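Local coordinates for AP205 bacteriophage COAT protein (Acinetobacter phage ap205, PDB 5FS4), which forms the protein shell of a small single-stranded RNA phage, probably by assembling from intertwined dimers that enclose the genome, at residues B[8-13]-B[18-23]; B[34-39]-B[45-50]. The protein carries 2 engineered substitutions. One frame throughout, in Å; residues are numbered along the deposited sequence.

Interaction 1: residues B[8-13]-B[18-23]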
loop_
_atom_site.group_PDB
_atom_site.type_symbol
_atom_site.label_atom_id
_atom_site.label_comp_id
_atom_site.label_asym_id
_atom_site.label_seq_id
_atom_site.Cartn_x
_atom_site.Cartn_y
_atom_site.Cartn_z
ATOM N N MET B 8 -14.393 10.463 -5.503
ATOM C CA MET B 8 -15.114 9.401 -4.842
ATOM C C MET B 8 -15.838 10.042 -3.681
ATOM O O MET B 8 -15.356 11.034 -3.181
ATOM C CB MET B 8 -14.107 8.322 -4.433
ATOM C CG MET B 8 -13.420 7.630 -5.625
ATOM S SD MET B 8 -12.188 6.365 -5.209
ATOM C CE MET B 8 -13.428 5.264 -4.775
ATOM N N GLN B 9 -17.037 9.577 -3.355
ATOM C CA GLN B 9 -17.881 10.142 -2.272
ATOM C C GLN B 9 -18.004 9.173 -1.063
ATOM O O GLN B 9 -18.087 7.952 -1.269
ATOM C CB GLN B 9 -19.310 10.430 -2.777
ATOM C CG GLN B 9 -19.405 11.422 -3.936
ATOM C CD GLN B 9 -18.768 12.778 -3.639
ATOM O OE1 GLN B 9 -18.697 13.199 -2.468
ATOM N NE2 GLN B 9 -18.270 13.476 -4.701
ATOM N N PRO B 10 -17.988 9.720 0.199
ATOM C CA PRO B 10 -18.257 8.865 1.348
ATOM C C PRO B 10 -19.635 8.217 1.135
ATOM O O PRO B 10 -20.551 8.928 0.739
ATOM C CB PRO B 10 -18.279 9.829 2.535
ATOM C CG PRO B 10 -17.692 11.125 2.077
ATOM C CD PRO B 10 -17.769 11.137 0.566
ATOM N N ILE B 11 -19.778 6.884 1.264
ATOM C CA ILE B 11 -21.116 6.201 1.170
ATOM C C ILE B 11 -21.560 5.661 2.525
ATOM O O ILE B 11 -22.753 5.632 2.835
ATOM C CB ILE B 11 -21.256 5.054 0.087
ATOM C CG1 ILE B 11 -20.038 4.104 0.008
ATOM C CG2 ILE B 11 -21.597 5.613 -1.288
ATOM C CD1 ILE B 11 -20.291 2.812 0.770
ATOM N N THR B 12 -20.608 5.195 3.316
ATOM C CA THR B 12 -20.864 4.848 4.721
ATOM C C THR B 12 -19.822 5.627 5.557
ATOM O O THR B 12 -18.720 5.925 5.080
ATOM C CB THR B 12 -20.863 3.302 5.017
ATOM O OG1 THR B 12 -19.641 2.669 4.585
ATOM C CG2 THR B 12 -22.100 2.597 4.366
ATOM N N SER B 13 -20.212 5.958 6.782
ATOM C CA SER B 13 -19.463 6.829 7.627
ATOM C C SER B 13 -19.665 6.304 9.048
ATOM O O SER B 13 -20.691 5.686 9.340
ATOM C CB SER B 13 -20.026 8.235 7.458
ATOM O OG SER B 13 -19.218 9.187 8.075
ATOM N N ILE B 18 -14.615 5.607 7.380
ATOM C CA ILE B 18 -15.319 6.070 6.184
ATOM C C ILE B 18 -15.024 5.158 4.993
ATOM O O ILE B 18 -13.881 4.763 4.754
ATOM C CB ILE B 18 -14.985 7.555 5.816
ATOM C CG1 ILE B 18 -15.403 8.465 6.980
ATOM C CG2 ILE B 18 -15.703 7.942 4.544
ATOM C CD1 ILE B 18 -14.860 9.895 6.933
ATOM N N VAL B 19 -16.079 4.856 4.240
ATOM C CA VAL B 19 -15.912 4.200 2.896
ATOM C C VAL B 19 -16.305 5.171 1.776
ATOM O O VAL B 19 -17.478 5.626 1.723
ATOM C CB VAL B 19 -16.786 2.929 2.747
ATOM C CG1 VAL B 19 -16.493 2.241 1.422
ATOM C CG2 VAL B 19 -16.571 1.967 3.919
ATOM N N TRP B 20 -15.395 5.397 0.839
ATOM C CA TRP B 20 -15.622 6.274 -0.307
ATOM C C TRP B 20 -15.838 5.336 -1.504
ATOM O O TRP B 20 -15.241 4.244 -1.577
ATOM C CB TRP B 20 -14.405 7.187 -0.582
ATOM C CG TRP B 20 -14.218 8.354 0.250
ATOM C CD1 TRP B 20 -14.636 9.617 -0.032
ATOM C CD2 TRP B 20 -13.461 8.438 1.470
ATOM N NE1 TRP B 20 -14.214 10.485 0.945
ATOM C CE2 TRP B 20 -13.519 9.789 1.895
ATOM C CE3 TRP B 20 -12.766 7.495 2.265
ATOM C CZ2 TRP B 20 -12.957 10.220 3.089
ATOM C CZ3 TRP B 20 -12.175 7.914 3.431
ATOM C CH2 TRP B 20 -12.260 9.275 3.844
ATOM N N SER B 21 -16.719 5.727 -2.425
ATOM C CA SER B 21 -16.858 4.952 -3.650
ATOM C C SER B 21 -17.076 5.881 -4.848
ATOM O O SER B 21 -17.442 7.031 -4.729
ATOM C CB SER B 21 -17.941 3.885 -3.573
ATOM O OG SER B 21 -19.171 4.516 -3.556
ATOM N N ASP B 22 -16.862 5.357 -6.010
ATOM C CA ASP B 22 -16.919 6.174 -7.213
ATOM C C ASP B 22 -18.352 6.159 -7.670
ATOM O O ASP B 22 -18.891 5.071 -7.906
ATOM C CB ASP B 22 -16.025 5.565 -8.244
ATOM C CG ASP B 22 -16.126 6.253 -9.655
ATOM O OD1 ASP B 22 -16.966 7.181 -9.944
ATOM O OD2 ASP B 22 -15.311 5.860 -10.447
ATOM N N PRO B 23 -18.997 7.335 -7.757
ATOM C CA PRO B 23 -20.446 7.200 -8.061
ATOM C C PRO B 23 -20.798 6.720 -9.428
ATOM O O PRO B 23 -21.943 6.315 -9.644
ATOM C CB PRO B 23 -20.996 8.617 -7.908
ATOM C CG PRO B 23 -19.864 9.510 -7.561
ATOM C CD PRO B 23 -18.609 8.724 -7.445
#
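Pro10 and Trp20 meet across an antiparallel beta hairpin. The proline ring crosses the indole at an angle, with CD 3.5 Å from CD1 of Trp20. The methyl CG2 of Ile18 lies over a face of the same indole, toward its rim, and also touches Pro10 CB (3.8 Å). The hairpin carries a classic beta bulge: Ile11 and Thr12 both stand opposite Val19. Ile11 N donates to Val19 O (2.7 Å) in a nearly straight bond, and Val19 N donates to Thr12 O. The bulge brings both side chains onto Val19. In Ile11, CG1 sits between the backbone N and the carbonyl carbon (chi1 42°), which lays it against Val19 O and carries CD1 to 3.9 Å from Val19 CG1. Thr12 runs alongside Val19, and Thr12 OG1 is 3.2 Å from Val19 CG2. Ser21 OG rests against Ile11 CG2. Met8 bends at its thioether (chi3 75°) and brings CE to 3.6 Å from Ser21 CA. Strand 17-22 is bonded on its other side to strand 28-38, where Phe30 and Ala32 touch Trp20. Leu120, Pro122, Ile126 and Val127 of the second subunit pack on Ile18, Pro10, Trp20 and Met8 respectively, and the Met8 backbone hydrogen-bonds to that subunit.

Interaction 2: residues B[34-39]-B[45-50]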
loop_
_atom_site.group_PDB
_atom_site.type_symbol
_atom_site.label_atom_id
_atom_site.label_comp_id
_atom_site.label_asym_id
_atom_site.label_seq_id
_atom_site.Cartn_x
_atom_site.Cartn_y
_atom_site.Cartn_z
ATOM N N LEU B 34 -9.739 3.836 11.464
ATOM C CA LEU B 34 -8.675 4.236 12.407
ATOM C C LEU B 34 -8.986 3.835 13.866
ATOM O O LEU B 34 -10.106 4.028 14.330
ATOM C CB LEU B 34 -8.526 5.750 12.398
ATOM C CG LEU B 34 -8.451 6.518 11.071
ATOM C CD1 LEU B 34 -8.173 7.962 11.348
ATOM C CD2 LEU B 34 -7.333 5.932 10.221
ATOM N N LEU B 35 -7.976 3.398 14.620
ATOM C CA LEU B 35 -8.200 3.059 16.013
ATOM C C LEU B 35 -7.125 3.772 16.803
ATOM O O LEU B 35 -5.973 3.563 16.539
ATOM C CB LEU B 35 -8.135 1.532 16.200
ATOM C CG LEU B 35 -8.588 0.935 17.522
ATOM C CD1 LEU B 35 -8.429 -0.574 17.437
ATOM C CD2 LEU B 35 -7.796 1.446 18.700
ATOM N N ARG B 36 -7.523 4.591 17.779
ATOM C CA ARG B 36 -6.604 5.236 18.697
ATOM C C ARG B 36 -6.656 4.514 20.051
ATOM O O ARG B 36 -7.744 4.106 20.531
ATOM C CB ARG B 36 -6.949 6.711 18.879
ATOM C CG ARG B 36 -5.857 7.472 19.645
ATOM C CD ARG B 36 -6.209 8.941 19.776
ATOM N NE ARG B 36 -5.306 9.702 20.682
ATOM C CZ ARG B 36 -4.447 10.682 20.336
ATOM N NH1 ARG B 36 -4.267 11.061 19.064
ATOM N NH2 ARG B 36 -3.717 11.274 21.278
ATOM N N GLN B 37 -5.503 4.358 20.690
ATOM C CA GLN B 37 -5.446 3.605 21.941
ATOM C C GLN B 37 -4.306 4.058 22.834
ATOM O O GLN B 37 -3.178 4.077 22.385
ATOM C CB GLN B 37 -5.274 2.150 21.557
ATOM C CG GLN B 37 -5.403 1.189 22.695
ATOM C CD GLN B 37 -5.498 -0.207 22.165
ATOM O OE1 GLN B 37 -4.583 -0.668 21.487
ATOM N NE2 GLN B 37 -6.623 -0.878 22.428
ATOM N N ARG B 38 -4.609 4.427 24.079
ATOM C CA ARG B 38 -3.603 4.660 25.128
ATOM C C ARG B 38 -2.967 3.306 25.488
ATOM O O ARG B 38 -3.687 2.328 25.623
ATOM C CB ARG B 38 -4.269 5.314 26.347
ATOM C CG ARG B 38 -3.321 5.843 27.421
ATOM C CD ARG B 38 -4.099 6.257 28.686
ATOM N NE ARG B 38 -3.381 7.274 29.464
ATOM C CZ ARG B 38 -3.224 8.556 29.106
ATOM N NH1 ARG B 38 -3.732 9.038 27.958
ATOM N NH2 ARG B 38 -2.537 9.373 29.903
ATOM N N VAL B 39 -1.629 3.211 25.547
ATOM C CA VAL B 39 -0.962 1.897 25.755
ATOM C C VAL B 39 0.294 1.995 26.624
ATOM O O VAL B 39 0.747 3.097 26.938
ATOM C CB VAL B 39 -0.618 1.187 24.424
ATOM C CG1 VAL B 39 -1.867 0.810 23.646
ATOM C CG2 VAL B 39 0.292 2.034 23.552
ATOM N N GLU B 45 4.130 5.797 28.449
ATOM C CA GLU B 45 2.728 5.886 28.062
ATOM C C GLU B 45 2.473 6.658 26.748
ATOM O O GLU B 45 2.659 7.886 26.682
ATOM C CB GLU B 45 1.924 6.512 29.183
ATOM C CG GLU B 45 0.413 6.381 28.996
ATOM C CD GLU B 45 -0.330 5.846 30.224
ATOM O OE1 GLU B 45 0.286 5.613 31.298
ATOM O OE2 GLU B 45 -1.561 5.630 30.099
ATOM N N LEU B 46 2.024 5.931 25.714
ATOM C CA LEU B 46 1.806 6.478 24.366
ATOM C C LEU B 46 0.344 6.340 23.958
ATOM O O LEU B 46 -0.370 5.495 24.498
ATOM C CB LEU B 46 2.669 5.704 23.356
ATOM C CG LEU B 46 4.169 5.879 23.627
ATOM C CD1 LEU B 46 5.022 5.120 22.629
ATOM C CD2 LEU B 46 4.583 7.345 23.627
ATOM N N ASN B 47 -0.067 7.154 22.986
ATOM C CA ASN B 47 -1.366 7.009 22.308
ATOM C C ASN B 47 -1.231 6.355 20.924
ATOM O O ASN B 47 -0.948 7.031 19.920
ATOM C CB ASN B 47 -2.012 8.383 22.186
ATOM C CG ASN B 47 -2.434 8.931 23.503
ATOM O OD1 ASN B 47 -1.744 9.750 24.067
ATOM N ND2 ASN B 47 -3.530 8.448 24.029
ATOM N N ASN B 48 -1.416 5.051 20.846
ATOM C CA ASN B 48 -1.127 4.360 19.589
ATOM C C ASN B 48 -2.257 4.615 18.592
ATOM O O ASN B 48 -3.467 4.683 18.974
ATOM C CB ASN B 48 -0.942 2.855 19.731
ATOM C CG ASN B 48 -0.320 2.243 18.481
ATOM O OD1 ASN B 48 0.901 2.428 18.205
ATOM N ND2 ASN B 48 -1.143 1.582 17.668
ATOM N N VAL B 49 -1.894 4.744 17.324
ATOM C CA VAL B 49 -2.903 4.832 16.310
ATOM C C VAL B 49 -2.619 3.750 15.296
ATOM O O VAL B 49 -1.500 3.644 14.817
ATOM C CB VAL B 49 -2.909 6.221 15.643
ATOM C CG1 VAL B 49 -3.971 6.263 14.541
ATOM C CG2 VAL B 49 -3.166 7.347 16.644
ATOM N N SER B 50 -3.627 2.951 14.949
ATOM C CA SER B 50 -3.529 2.017 13.850
ATOM C C SER B 50 -4.574 2.437 12.828
ATOM O O SER B 50 -5.821 2.542 13.154
ATOM C CB SER B 50 -3.832 0.605 14.361
ATOM O OG SER B 50 -3.683 -0.354 13.344
HETATM O O HOH W 1 -4.275 1.442 17.877
#
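Gln37 and Asn48 pair at the middle of a regular antiparallel beta hairpin, the ladder between strands 28-38 and 47-60 of the coat-protein sheet. Each donates its backbone N-H to the other's carbonyl. Leu35 and Ser50 form the next hydrogen-bonded pair, again bonded both ways, with Leu35 N 2.7 Å from Ser50 O. Arg36 and Val49 make the non-hydrogen-bonded pair between them, and Arg36 CG reaches Val49 CG2. These two doubly bonded pairs, with the packing between them, are the tight part of the contact. Arg36 is stretched from CG to NE, with CG anti to the backbone N (chi1 -170°). It therefore runs across Asn47, one guanidinium face over Asn47 CB, with NH2 3.5 Å from that carbon. Its NH1 bonds to Leu117 O of the second subunit, so this arginine also ties the hairpin to the dimer partner. Gly116 of the second subunit packs on Val49.

The ladder weakens toward the turn, where residues 40-44 are not modelled. Val39 N still bonds to Leu46 O, but the return bond from Leu46 N to Val39 O is weak at 3.3 Å. Arg38 and Glu45 are exposed here. Arg38 NE and Glu45 OE2 form a salt bridge, modelled at a doubtfully short 2.5 Å. The guanidinium and carboxylate planes are turned 58° apart, so the two groups do not dock flat. The side chains of Leu35, Gln37, Asn48 and Ser50 share the other face of the sheet. In this phage family that face probably looks toward the packaged RNA. A water bridges the strands there: it donates to Leu35 O and accepts from Asn48 ND2, at 3.0 and 3.1 Å.

Interaction 1 and interaction 2 are two hairpins of one antiparallel sheet, joined through the pairing of strands 17-22 and 28-38. These two strands follow each other in the chain. The centres of the two contacts lie about 25 Å apart and they do not touch. Interaction 1 is partly buried and mainly apolar on its covered face, and a bulge breaks its register. Interaction 2 is a surface contact at the far end of strand 28-38. Its register is regular, and half of its side chains are charged or amide groups. Both also meet the second subunit, 8-13/18-23 by apolar packing and backbone bonds of Met8, and 34-39/45-50 partly through an arginine hydrogen bond.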